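Local coordinates for protein putative rhamnosidase (Streptomyces avermitilis, PDB 3W5M) that hydrolyses terminal non-reducing alpha-L-rhamnose residues, releasing L-rhamnose from citrus flavonoids such as naringin and rutin and from gum arabic, at residues 496-501 with 574-579; 511-516 with 585-590; 522-527 with 548-553. One frame throughout, in Å; residues are numbered along the deposited sequence. Where two conformers were deposited one is given.

How the contacts relate
From the N terminus, the chain runs through strand segments 496-501, 511-516 and 522-527, and the later segments 548-553, 574-579 and 585-590 then pair with them. Contact 3 closes first, over 20 intervening residues, and lies within both larger loops. Contact 1 spans 72 residues and contact 2 spans 68, and these two cross, because 511-516 begins inside the loop of contact 1 and finds its partner beyond it. Strands 522-528 and 572-576 are neighbours, so contacts 1 and 3 lie in one continuous run of sheet. Strand 480-493 joins 498-503 to 587-594, and the curled sheet thereby brings V511 of contact 2 onto L525 of contact 3.

Contact 1 of 3, residues 496-501 with 574-579; sequences PGVFVL and EVTGFP
F499 and V575 face each other as an antiparallel hydrogen-bonded pair. F499 N donates to V575 O at 3.0 Å and V575 N donates to F499 O at 2.8 Å, both nearly straight. The phenyl ring of F499 takes CG anti to its carbonyl carbon (chi1 -61°), which brings its rim rather than its face to the partner strand: CD1 lies 3.9 Å from V575 O, with that oxygen in the ring plane. On the same side of the sheet, L501 reaches back to V575, its CD1 methyl standing 3.6 Å from V575 CG2, the two side chains set at a slant. V575 also packs on V523 and L525, while F499 touches V491 and P582, so this face is buried.

The other face carries V498, V500, E574 and T576. V498 points CG1 at the aliphatic part of E574, 3.7 Å from E574 CG, and lies alongside T576 with CG2 3.8 Å from T576 CG2. T576 holds its hydroxyl between backbone N and carbonyl carbon (chi1 60°), which turns the methyl to the valine. The E574 chain extends past V498 so that its carboxylate forms a salt bridge with R526 on the next strand. Where the strands part, a water takes over the pairing, donating to G497 O and accepting from G577 N, each at 2.8 Å. A second water joins G497 O to F578 N. Both glycines have positive phi angles at the turns that end the pairing. With a buried apolar face and a mixed one, the pair belongs to the antiparallel beta-sheet of the concanavalin-like domain.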
ATOM      1  N   PRO A 496     -29.339  14.252  13.996  1.00 42.78           N
ATOM      2  CA  PRO A 496     -29.333  15.683  13.651  1.00 43.03           C
ATOM      3  C   PRO A 496     -27.903  16.249  13.545  1.00 39.25           C
ATOM      4  O   PRO A 496     -27.092  16.047  14.446  1.00 37.34           O
ATOM      5  CB  PRO A 496     -30.119  16.345  14.801  1.00 44.50           C
ATOM      6  CG  PRO A 496     -30.159  15.325  15.898  1.00 46.06           C
ATOM      7  CD  PRO A 496     -30.119  13.983  15.222  1.00 47.02           C
ATOM      8  N   GLY A 497     -27.610  16.905  12.423  1.00 38.12           N
ATOM      9  CA  GLY A 497     -26.294  17.535  12.185  1.00 37.85           C
ATOM     10  C   GLY A 497     -25.143  16.565  11.953  1.00 35.03           C
ATOM     11  O   GLY A 497     -23.978  16.978  11.881  1.00 32.33           O
ATOM     12  N   VAL A 498     -25.461  15.279  11.851  1.00 33.63           N
ATOM     13  CA  VAL A 498     -24.456  14.256  11.518  1.00 32.38           C
ATOM     14  C   VAL A 498     -24.798  13.668  10.162  1.00 32.48           C
ATOM     15  O   VAL A 498     -25.721  12.854  10.045  1.00 36.60           O
ATOM     16  CB  VAL A 498     -24.373  13.159  12.603  1.00 34.25           C
ATOM     17  CG1 VAL A 498     -23.414  12.042  12.189  1.00 33.85           C
ATOM     18  CG2 VAL A 498     -23.957  13.764  13.938  1.00 34.34           C
ATOM     19  N   PHE A 499     -24.069  14.098   9.135  1.00 28.56           N
ATOM     20  CA  PHE A 499     -24.378  13.736   7.761  1.00 29.88           C
ATOM     21  C   PHE A 499     -23.469  12.606   7.308  1.00 31.50           C
ATOM     22  O   PHE A 499     -22.300  12.546   7.712  1.00 30.21           O
ATOM     23  CB  PHE A 499     -24.223  14.943   6.834  1.00 32.41           C
ATOM     24  CG  PHE A 499     -25.138  16.091   7.186  1.00 35.67           C
ATOM     25  CD1 PHE A 499     -24.786  16.997   8.192  1.00 38.03           C
ATOM     26  CD2 PHE A 499     -26.365  16.244   6.540  1.00 37.04           C
ATOM     27  CE1 PHE A 499     -25.631  18.045   8.536  1.00 41.90           C
ATOM     28  CE2 PHE A 499     -27.217  17.293   6.873  1.00 39.90           C
ATOM     29  CZ  PHE A 499     -26.851  18.194   7.875  1.00 42.72           C
ATOM     30  N   VAL A 500     -24.021  11.701   6.506  1.00 28.52           N
ATOM     31  CA  VAL A 500     -23.260  10.567   5.980  1.00 25.72           C
ATOM     32  C   VAL A 500     -23.353  10.619   4.464  1.00 28.32           C
ATOM     33  O   VAL A 500     -24.455  10.658   3.901  1.00 28.73           O
ATOM     34  CB  VAL A 500     -23.752   9.213   6.548  1.00 26.15           C
ATOM     35  CG1 VAL A 500     -22.989   8.066   5.893  1.00 25.98           C
ATOM     36  CG2 VAL A 500     -23.595   9.154   8.061  1.00 26.65           C
ATOM     37  N   LEU A 501     -22.201  10.679   3.792  1.00 26.82           N
ATOM     38  CA  LEU A 501     -22.179  10.768   2.343  1.00 26.22           C
ATOM     39  C   LEU A 501     -21.618   9.465   1.797  1.00 25.24           C
ATOM     40  O   LEU A 501     -20.581   8.979   2.275  1.00 25.72           O
ATOM     41  CB  LEU A 501     -21.375  11.984   1.849  1.00 27.35           C
ATOM     42  CG  LEU A 501     -21.973  13.394   2.035  1.00 27.38           C
ATOM     43  CD1 LEU A 501     -21.885  13.849   3.479  1.00 29.91           C
ATOM     44  CD2 LEU A 501     -21.359  14.426   1.098  1.00 28.75           C
ATOM     45  N   GLU A 574     -18.629  10.548   7.186  1.00 21.94           N
ATOM     46  CA  GLU A 574     -19.454  11.244   8.176  1.00 24.11           C
ATOM     47  C   GLU A 574     -18.935  12.660   8.408  1.00 24.24           C
ATOM     48  O   GLU A 574     -17.771  12.861   8.739  1.00 23.49           O
ATOM     49  CB  GLU A 574     -19.419  10.504   9.487  1.00 24.48           C
ATOM     50  CG  GLU A 574     -20.227  11.162  10.598  1.00 28.06           C
ATOM     51  CD  GLU A 574     -19.755  10.729  11.982  1.00 29.47           C
ATOM     52  OE1 GLU A 574     -18.760  11.300  12.531  1.00 32.95           O
ATOM     53  OE2 GLU A 574     -20.397   9.828  12.547  1.00 29.87           O
ATOM     54  N   VAL A 575     -19.818  13.625   8.252  1.00 22.98           N
ATOM     55  CA  VAL A 575     -19.455  15.047   8.262  1.00 24.19           C
ATOM     56  C   VAL A 575     -20.188  15.637   9.469  1.00 25.83           C
ATOM     57  O   VAL A 575     -21.423  15.548   9.536  1.00 22.05           O
ATOM     58  CB  VAL A 575     -19.925  15.727   6.958  1.00 24.60           C
ATOM     59  CG1 VAL A 575     -19.554  17.204   6.928  1.00 25.40           C
ATOM     60  CG2 VAL A 575     -19.330  15.021   5.746  1.00 25.87           C
ATOM     61  N   THR A 576     -19.437  16.164  10.448  1.00 25.46           N
ATOM     62  CA  THR A 576     -20.021  16.912  11.565  1.00 28.20           C
ATOM     63  C   THR A 576     -19.432  18.333  11.612  1.00 28.12           C
ATOM     64  O   THR A 576     -18.314  18.564  11.152  1.00 27.31           O
ATOM     65  CB  THR A 576     -19.811  16.205  12.899  1.00 30.28           C
ATOM     66  OG1 THR A 576     -18.419  16.058  13.133  1.00 34.71           O
ATOM     67  CG2 THR A 576     -20.463  14.805  12.893  1.00 33.04           C
ATOM     68  N   GLY A 577     -20.185  19.291  12.147  1.00 29.15           N
ATOM     69  CA  GLY A 577     -19.721  20.686  12.193  1.00 25.06           C
ATOM     70  C   GLY A 577     -19.863  21.495  10.926  1.00 28.51           C
ATOM     71  O   GLY A 577     -19.413  22.656  10.887  1.00 26.24           O
ATOM     72  N   PHE A 578     -20.477  20.909   9.889  1.00 26.16           N
ATOM     73  CA  PHE A 578     -20.695  21.592   8.625  1.00 29.73           C
ATOM     74  C   PHE A 578     -21.645  22.774   8.871  1.00 31.86           C
ATOM     75  O   PHE A 578     -22.616  22.639   9.624  1.00 32.79           O
ATOM     76  CB  PHE A 578     -21.282  20.630   7.586  1.00 28.79           C
ATOM     77  CG  PHE A 578     -21.094  21.070   6.164  1.00 30.67           C
ATOM     78  CD1 PHE A 578     -19.946  20.700   5.449  1.00 27.56           C
ATOM     79  CD2 PHE A 578     -22.058  21.859   5.522  1.00 27.68           C
ATOM     80  CE1 PHE A 578     -19.767  21.100   4.142  1.00 29.76           C
ATOM     81  CE2 PHE A 578     -21.871  22.261   4.211  1.00 28.55           C
ATOM     82  CZ  PHE A 578     -20.730  21.887   3.514  1.00 29.85           C
ATOM     83  N   PRO A 579     -21.346  23.938   8.287  1.00 32.84           N
ATOM     84  CA  PRO A 579     -22.322  25.025   8.443  1.00 36.89           C
ATOM     85  C   PRO A 579     -23.458  24.868   7.435  1.00 37.16           C
ATOM     86  O   PRO A 579     -23.259  25.042   6.228  1.00 39.69           O
ATOM     87  CB  PRO A 579     -21.490  26.282   8.161  1.00 35.46           C
ATOM     88  CG  PRO A 579     -20.375  25.819   7.276  1.00 35.93           C
ATOM     89  CD  PRO A 579     -20.087  24.397   7.666  1.00 35.68           C
TER
HETATM   90  O   HOH W   1     -22.364  18.674   9.840  1.00 33.31           O
HETATM   91  O   HOH W   2     -22.569  18.847  13.483  1.00 43.09           O

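Contact 2 of 3, residues 511-516 with 585-590; sequences VRLRVS and TSVTGR
Side by side on one face of the sheet, the side chains of R512 and T588 rise from the antiparallel hydrogen-bonded pair at the middle of this contact. R512 N donates to T588 O at 2.8 Å and T588 N returns a bond to R512 O at 3.0 Å. The same R512 O also accepts from a water that donates to T585 O as well, so two donors grip it. A third backbone bond, from R514 N to S586 O, extends the ladder.

The R512 side chain leaves the sheet with CB beside T588 O and CG anti to the backbone N (chi1 171°). It runs straight through CD and then bends at chi3 (63°), swinging the guanidinium back over the threonine. T588 CB lies over one face of that group, and NH2 comes 3.9 Å from T588 CG2 before forming a salt bridge with E485. NH1 turns the other way, passing 4.0 Å from R590 CD on its way to a salt bridge with E562. The two guanidinium planes stand 70° apart; the carboxylates of E485 and E562 probably ease the proximity of like charges.

R590 bends at chi3 so that NE passes 3.6 Å from V511 O, and NH2 hydrogen-bonds P563 O. An alanine here would probably leave P563 O without its guanidinium donor and R512 NH1 without the CD methylene beside it.

On the opposite face, V511 CB packs 3.8 Å from V587 CG1, next to V573 and L525. The ladder thus seats strand 510-515 between 587-594 and 559-561, the outermost strand of this curled beta-sheet.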
ATOM      1  N   VAL A 511     -10.560  12.796   0.776  1.00 21.63           N
ATOM      2  CA  VAL A 511     -11.596  13.544   0.088  1.00 22.55           C
ATOM      3  C   VAL A 511     -11.149  14.962  -0.276  1.00 22.56           C
ATOM      4  O   VAL A 511     -10.139  15.446   0.201  1.00 23.92           O
ATOM      5  CB  VAL A 511     -12.913  13.557   0.902  1.00 23.04           C
ATOM      6  CG1 VAL A 511     -13.210  12.170   1.423  1.00 23.95           C
ATOM      7  CG2 VAL A 511     -12.871  14.580   2.026  1.00 26.15           C
ATOM      8  N   ARG A 512     -11.887  15.592  -1.162  1.00 20.08           N
ATOM      9  CA  ARG A 512     -11.882  17.048  -1.276  1.00 20.06           C
ATOM     10  C   ARG A 512     -13.165  17.519  -0.626  1.00 20.75           C
ATOM     11  O   ARG A 512     -14.264  17.032  -0.980  1.00 20.87           O
ATOM     12  CB  ARG A 512     -11.877  17.460  -2.746  1.00 22.21           C
ATOM     13  CG  ARG A 512     -12.086  18.968  -2.927  1.00 26.16           C
ATOM     14  CD  ARG A 512     -11.714  19.449  -4.321  1.00 29.01           C
ATOM     15  NE  ARG A 512     -12.555  18.837  -5.343  1.00 34.14           N
ATOM     16  CZ  ARG A 512     -12.145  17.872  -6.159  1.00 36.30           C
ATOM     17  NH1 ARG A 512     -10.902  17.407  -6.086  1.00 34.32           N
ATOM     18  NH2 ARG A 512     -12.989  17.372  -7.046  1.00 37.88           N
ATOM     19  N   LEU A 513     -13.024  18.458   0.310  1.00 20.01           N
ATOM     20  CA  LEU A 513     -14.143  19.080   1.006  1.00 21.18           C
ATOM     21  C   LEU A 513     -14.292  20.483   0.442  1.00 22.48           C
ATOM     22  O   LEU A 513     -13.282  21.215   0.353  1.00 22.03           O
ATOM     23  CB  LEU A 513     -13.825  19.156   2.490  1.00 20.81           C
ATOM     24  CG  LEU A 513     -14.772  19.907   3.413  1.00 19.78           C
ATOM     25  CD1 LEU A 513     -16.145  19.212   3.498  1.00 21.25           C
ATOM     26  CD2 LEU A 513     -14.144  20.099   4.784  1.00 21.63           C
ATOM     27  N   ARG A 514     -15.522  20.833   0.021  1.00 22.30           N
ATOM     28  CA  ARG A 514     -15.868  22.226  -0.297  1.00 25.22           C
ATOM     29  C   ARG A 514     -16.834  22.719   0.772  1.00 24.97           C
ATOM     30  O   ARG A 514     -17.807  22.038   1.108  1.00 25.30           O
ATOM     31  CB  ARG A 514     -16.523  22.398  -1.675  1.00 27.16           C
ATOM     32  CG  ARG A 514     -15.809  21.791  -2.873  1.00 33.00           C
ATOM     33  CD  ARG A 514     -14.410  22.354  -3.118  1.00 38.66           C
ATOM     34  NE  ARG A 514     -14.393  23.804  -3.349  1.00 43.06           N
ATOM     35  CZ  ARG A 514     -14.608  24.393  -4.521  1.00 44.04           C
ATOM     36  NH1 ARG A 514     -14.875  23.665  -5.598  1.00 42.62           N
ATOM     37  NH2 ARG A 514     -14.557  25.721  -4.608  1.00 44.28           N
ATOM     38  N   VAL A 515     -16.544  23.878   1.344  1.00 26.30           N
ATOM     39  CA  VAL A 515     -17.350  24.400   2.445  1.00 26.11           C
ATOM     40  C   VAL A 515     -17.253  25.928   2.499  1.00 26.68           C
ATOM     41  O   VAL A 515     -16.196  26.508   2.255  1.00 25.88           O
ATOM     42  CB  VAL A 515     -16.946  23.760   3.798  1.00 26.15           C
ATOM     43  CG1 VAL A 515     -15.465  24.021   4.119  1.00 27.09           C
ATOM     44  CG2 VAL A 515     -17.843  24.225   4.937  1.00 27.72           C
ATOM     45  N   SER A 516     -18.376  26.578   2.791  1.00 28.57           N
ATOM     46  CA  SER A 516     -18.392  28.030   2.999  1.00 30.27           C
ATOM     47  C   SER A 516     -18.935  28.276   4.371  1.00 29.30           C
ATOM     48  O   SER A 516     -19.915  27.651   4.776  1.00 32.07           O
ATOM     49  CB  SER A 516     -19.294  28.744   2.000  1.00 30.45           C
ATOM     50  OG  SER A 516     -18.980  28.385   0.674  1.00 35.12           O
ATOM     51  N   THR A 585     -22.011  17.747  -3.646  1.00 31.75           N
ATOM     52  CA  THR A 585     -20.818  18.406  -4.154  1.00 31.18           C
ATOM     53  C   THR A 585     -19.820  18.734  -3.028  1.00 27.54           C
ATOM     54  O   THR A 585     -18.678  19.062  -3.317  1.00 28.08           O
ATOM     55  CB  THR A 585     -21.110  19.695  -4.965  1.00 33.12           C
ATOM     56  OG1 THR A 585     -21.853  20.598  -4.153  1.00 33.01           O
ATOM     57  CG2 THR A 585     -21.851  19.404  -6.275  1.00 32.39           C
ATOM     58  N   SER A 586     -20.232  18.624  -1.772  1.00 25.03           N
ATOM     59  CA  SER A 586     -19.362  19.014  -0.650  1.00 26.67           C
ATOM     60  C   SER A 586     -18.163  18.076  -0.440  1.00 25.53           C
ATOM     61  O   SER A 586     -17.165  18.479   0.153  1.00 26.74           O
ATOM     62  CB  SER A 586     -20.144  19.053   0.647  1.00 27.69           C
ATOM     63  OG  SER A 586     -21.242  19.950   0.496  1.00 35.51           O
ATOM     64  N   VAL A 587     -18.315  16.827  -0.860  1.00 22.87           N
ATOM     65  CA  VAL A 587     -17.312  15.775  -0.604  1.00 24.14           C
ATOM     66  C   VAL A 587     -17.104  14.941  -1.878  1.00 22.73           C
ATOM     67  O   VAL A 587     -18.056  14.420  -2.469  1.00 24.31           O
ATOM     68  CB  VAL A 587     -17.721  14.880   0.601  1.00 24.73           C
ATOM     69  CG1 VAL A 587     -16.749  13.720   0.803  1.00 26.19           C
ATOM     70  CG2 VAL A 587     -17.807  15.685   1.889  1.00 24.01           C
ATOM     71  N   THR A 588     -15.846  14.803  -2.303  1.00 21.58           N
ATOM     72  CA  THR A 588     -15.513  13.997  -3.486  1.00 22.61           C
ATOM     73  C   THR A 588     -14.336  13.131  -3.077  1.00 22.09           C
ATOM     74  O   THR A 588     -13.370  13.659  -2.557  1.00 21.82           O
ATOM     75  CB  THR A 588     -15.129  14.906  -4.653  1.00 24.36           C
ATOM     76  OG1 THR A 588     -16.220  15.828  -4.910  1.00 24.51           O
ATOM     77  CG2 THR A 588     -14.839  14.100  -5.909  1.00 23.78           C
ATOM     78  N   GLY A 589     -14.417  11.822  -3.299  1.00 20.82           N
ATOM     79  CA  GLY A 589     -13.269  10.970  -2.986  1.00 18.95           C
ATOM     80  C   GLY A 589     -12.184  11.081  -4.033  1.00 20.38           C
ATOM     81  O   GLY A 589     -12.470  11.178  -5.242  1.00 21.26           O
ATOM     82  N   ARG A 590     -10.913  11.063  -3.592  1.00 19.36           N
ATOM     83  CA  ARG A 590      -9.797  11.085  -4.533  1.00 18.03           C
ATOM     84  C   ARG A 590      -9.091   9.753  -4.359  1.00 18.40           C
ATOM     85  O   ARG A 590      -8.484   9.513  -3.328  1.00 17.89           O
ATOM     86  CB  ARG A 590      -8.861  12.258  -4.255  1.00 18.90           C
ATOM     87  CG  ARG A 590      -9.586  13.602  -4.390  1.00 20.30           C
ATOM     88  CD  ARG A 590      -8.683  14.780  -4.024  1.00 23.70           C
ATOM     89  NE  ARG A 590      -8.176  14.626  -2.670  1.00 23.21           N
ATOM     90  CZ  ARG A 590      -6.966  15.004  -2.237  1.00 24.25           C
ATOM     91  NH1 ARG A 590      -6.079  15.605  -3.042  1.00 22.47           N
ATOM     92  NH2 ARG A 590      -6.648  14.779  -0.958  1.00 24.55           N
TER
HETATM   93  O   HOH W   3     -15.912  18.199  -3.055  1.00 27.30           O
HETATM   94  O   HOH W   4     -20.298  22.383   0.102  1.00 33.77           O

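Contact 3 of 3, residues 522-527 with 548-553; sequences TVRLRH and TDTYTL
Hydroxyl meets hydroxyl where T522 faces T552, their OG1 atoms hydrogen-bonded at 3.0 Å while the side chains slant across each other. T522 places OG1 beside its backbone N (chi1 -58°), which sends the methyl to the other side, toward T550. There T522 CG2 comes to 3.3 Å from T550 CG2, a tight methyl contact. Further along the same face, R526 and T548 run side by side and point the same way: the R526 CG methylene lies 3.4 Å from T548 OG1, whose own hydrogen bond goes to A546 O. Beyond that point the arginine bends at chi3 toward E574 of the neighbouring strand.

The reverse face combines apolar and polar pairs. V523 and L553 touch obliquely through CG2 and CD1, 4.0 Å apart, close to V515. H527 and D549 cross at about a right angle, with ring and carboxylate planes 57° apart, and D549 OD2 lies 3.4 Å from H527 CE1. A water bridges the two, donating to D549 OD2 at 2.6 Å and accepting only a weak bond from H527 NE2. D549 OD2 also accepts from H568 NE2, and OD1 from E437 N, so the buried carboxylate is held at both oxygens. H527 ND1 bonds to A547 O while its ring stacks on H568; the neighbouring carboxylate would probably favour a positive charge on the imidazole.

Backbone bonds in both directions join V523 with Y551 and L525 with D549, the L525 N to D549 O bond being 2.8 Å long. This antiparallel ladder, with threonines and arginines on one face and a buried core on the other, is a strand pair of the concanavalin-like domain that runs toward the catalytic site: the H527 side chain is about 11 Å from that of R634, a rhamnose-binding residue.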
ATOM      1  N   THR A 522     -15.153  24.551  12.734  1.00 25.94           N
ATOM      2  CA  THR A 522     -14.451  23.255  12.544  1.00 26.23           C
ATOM      3  C   THR A 522     -15.302  22.096  12.001  1.00 25.31           C
ATOM      4  O   THR A 522     -16.259  21.665  12.641  1.00 25.83           O
ATOM      5  CB  THR A 522     -13.748  22.848  13.842  1.00 26.94           C
ATOM      6  OG1 THR A 522     -12.836  23.895  14.200  1.00 28.13           O
ATOM      7  CG2 THR A 522     -12.961  21.510  13.678  1.00 26.16           C
ATOM      8  N   VAL A 523     -14.914  21.578  10.830  1.00 23.02           N
ATOM      9  CA  VAL A 523     -15.608  20.437  10.221  1.00 22.89           C
ATOM     10  C   VAL A 523     -14.768  19.199  10.469  1.00 22.70           C
ATOM     11  O   VAL A 523     -13.567  19.224  10.259  1.00 22.32           O
ATOM     12  CB  VAL A 523     -15.799  20.607   8.711  1.00 21.84           C
ATOM     13  CG1 VAL A 523     -16.610  19.447   8.136  1.00 22.91           C
ATOM     14  CG2 VAL A 523     -16.509  21.918   8.429  1.00 24.04           C
ATOM     15  N   ARG A 524     -15.432  18.144  10.901  1.00 21.97           N
ATOM     16  CA  ARG A 524     -14.786  16.859  11.122  0.50 23.40           C
ATOM     17  C   ARG A 524     -15.289  15.829  10.113  1.00 23.20           C
ATOM     18  O   ARG A 524     -16.477  15.761   9.815  1.00 21.75           O
ATOM     19  CB  ARG A 524     -15.027  16.380  12.545  0.50 23.79           C
ATOM     20  CG  ARG A 524     -14.101  17.037  13.537  0.50 25.27           C
ATOM     21  CD  ARG A 524     -14.444  16.689  14.971  0.50 27.75           C
ATOM     22  NE  ARG A 524     -13.958  17.762  15.831  0.50 31.69           N
ATOM     23  CZ  ARG A 524     -14.585  18.926  15.978  0.50 32.64           C
ATOM     24  NH1 ARG A 524     -15.731  19.149  15.338  0.50 33.76           N
ATOM     25  NH2 ARG A 524     -14.077  19.855  16.772  0.50 34.16           N
ATOM     26  N   LEU A 525     -14.366  15.031   9.571  1.00 22.47           N
ATOM     27  CA  LEU A 525     -14.701  14.027   8.559  1.00 20.61           C
ATOM     28  C   LEU A 525     -14.190  12.714   9.068  1.00 20.33           C
ATOM     29  O   LEU A 525     -12.983  12.528   9.143  1.00 22.22           O
ATOM     30  CB  LEU A 525     -13.991  14.309   7.228  1.00 20.81           C
ATOM     31  CG  LEU A 525     -14.141  15.732   6.672  1.00 24.28           C
ATOM     32  CD1 LEU A 525     -13.274  15.929   5.436  1.00 26.55           C
ATOM     33  CD2 LEU A 525     -15.609  16.018   6.373  1.00 24.61           C
ATOM     34  N   ARG A 526     -15.099  11.807   9.377  1.00 19.88           N
ATOM     35  CA  ARG A 526     -14.732  10.433   9.727  1.00 20.18           C
ATOM     36  C   ARG A 526     -15.011   9.516   8.536  1.00 19.84           C
ATOM     37  O   ARG A 526     -15.885   9.785   7.713  1.00 20.71           O
ATOM     38  CB  ARG A 526     -15.454   9.957  10.981  1.00 20.85           C
ATOM     39  CG  ARG A 526     -15.010  10.678  12.253  1.00 25.56           C
ATOM     40  CD  ARG A 526     -15.348   9.920  13.526  1.00 26.37           C
ATOM     41  NE  ARG A 526     -16.778   9.624  13.634  1.00 29.69           N
ATOM     42  CZ  ARG A 526     -17.284   8.486  14.108  1.00 32.20           C
ATOM     43  NH1 ARG A 526     -16.482   7.521  14.547  1.00 36.61           N
ATOM     44  NH2 ARG A 526     -18.601   8.317  14.135  1.00 32.38           N
ATOM     45  N   HIS A 527     -14.245   8.430   8.431  1.00 19.61           N
ATOM     46  CA  HIS A 527     -14.284   7.600   7.257  1.00 19.73           C
ATOM     47  C   HIS A 527     -14.548   6.162   7.666  1.00 20.18           C
ATOM     48  O   HIS A 527     -13.940   5.667   8.616  1.00 22.27           O
ATOM     49  CB  HIS A 527     -12.955   7.699   6.477  1.00 18.66           C
ATOM     50  CG  HIS A 527     -12.624   9.087   6.027  1.00 18.20           C
ATOM     51  ND1 HIS A 527     -12.089  10.029   6.876  1.00 18.83           N
ATOM     52  CD2 HIS A 527     -12.708   9.678   4.815  1.00 18.09           C
ATOM     53  CE1 HIS A 527     -11.902  11.159   6.218  1.00 18.14           C
ATOM     54  NE2 HIS A 527     -12.277  10.976   4.967  1.00 19.63           N
ATOM     55  N   THR A 548      -9.689  10.243  10.843  1.00 20.12           N
ATOM     56  CA  THR A 548     -10.462  11.489  10.939  1.00 20.11           C
ATOM     57  C   THR A 548      -9.660  12.680  10.476  1.00 20.10           C
ATOM     58  O   THR A 548      -8.550  12.931  10.968  1.00 21.59           O
ATOM     59  CB  THR A 548     -10.935  11.727  12.386  1.00 21.36           C
ATOM     60  OG1 THR A 548     -11.657  10.578  12.836  1.00 23.90           O
ATOM     61  CG2 THR A 548     -11.842  12.986  12.464  1.00 23.14           C
ATOM     62  N   ASP A 549     -10.235  13.438   9.544  1.00 20.13           N
ATOM     63  CA  ASP A 549      -9.606  14.690   9.090  1.00 21.03           C
ATOM     64  C   ASP A 549     -10.447  15.856   9.588  1.00 21.67           C
ATOM     65  O   ASP A 549     -11.688  15.790   9.566  1.00 21.11           O
ATOM     66  CB  ASP A 549      -9.467  14.690   7.560  1.00 23.01           C
ATOM     67  CG  ASP A 549      -8.713  13.448   7.035  1.00 24.89           C
ATOM     68  OD1 ASP A 549      -7.794  12.962   7.739  1.00 23.21           O
ATOM     69  OD2 ASP A 549      -9.011  12.953   5.923  1.00 25.05           O
ATOM     70  N   THR A 550      -9.772  16.913  10.042  1.00 22.20           N
ATOM     71  CA  THR A 550     -10.427  18.017  10.716  1.00 22.55           C
ATOM     72  C   THR A 550      -9.993  19.264   9.971  1.00 22.38           C
ATOM     73  O   THR A 550      -8.803  19.429   9.676  1.00 22.46           O
ATOM     74  CB  THR A 550      -9.979  18.074  12.195  1.00 23.70           C
ATOM     75  OG1 THR A 550     -10.211  16.802  12.829  1.00 25.18           O
ATOM     76  CG2 THR A 550     -10.712  19.170  12.980  1.00 24.62           C
ATOM     77  N   TYR A 551     -10.947  20.138   9.631  1.00 22.18           N
ATOM     78  CA  TYR A 551     -10.623  21.348   8.902  1.00 21.48           C
ATOM     79  C   TYR A 551     -11.281  22.545   9.571  1.00 22.30           C
ATOM     80  O   TYR A 551     -12.473  22.531   9.781  1.00 23.73           O
ATOM     81  CB  TYR A 551     -11.146  21.268   7.462  1.00 21.96           C
ATOM     82  CG  TYR A 551     -10.915  22.522   6.635  1.00 22.85           C
ATOM     83  CD1 TYR A 551      -9.634  22.852   6.164  1.00 21.55           C
ATOM     84  CD2 TYR A 551     -11.971  23.383   6.323  1.00 22.62           C
ATOM     85  CE1 TYR A 551      -9.414  23.997   5.413  1.00 21.55           C
ATOM     86  CE2 TYR A 551     -11.763  24.537   5.552  1.00 25.66           C
ATOM     87  CZ  TYR A 551     -10.488  24.838   5.095  1.00 24.67           C
ATOM     88  OH  TYR A 551     -10.249  25.973   4.354  1.00 23.96           O
ATOM     89  N   THR A 552     -10.491  23.573   9.878  1.00 22.30           N
ATOM     90  CA  THR A 552     -11.013  24.795  10.496  1.00 23.59           C
ATOM     91  C   THR A 552     -10.994  25.894   9.438  1.00 24.54           C
ATOM     92  O   THR A 552      -9.977  26.143   8.824  1.00 24.07           O
ATOM     93  CB  THR A 552     -10.187  25.201  11.730  1.00 24.11           C
ATOM     94  OG1 THR A 552     -10.255  24.154  12.687  1.00 22.07           O
ATOM     95  CG2 THR A 552     -10.759  26.473  12.382  1.00 23.21           C
ATOM     96  N   LEU A 553     -12.134  26.542   9.226  1.00 23.14           N
ATOM     97  CA  LEU A 553     -12.300  27.507   8.134  1.00 25.19           C
ATOM     98  C   LEU A 553     -11.588  28.837   8.360  1.00 24.17           C
ATOM     99  O   LEU A 553     -11.442  29.270   9.504  1.00 25.55           O
ATOM    100  CB  LEU A 553     -13.787  27.789   7.936  1.00 23.91           C
ATOM    101  CG  LEU A 553     -14.561  26.797   7.060  1.00 23.71           C
ATOM    102  CD1 LEU A 553     -14.676  25.428   7.722  1.00 23.10           C
ATOM    103  CD2 LEU A 553     -15.964  27.350   6.768  1.00 24.23           C
TER
HETATM  104  O   HOH W   5     -10.343  12.486   3.681  1.00 18.55           O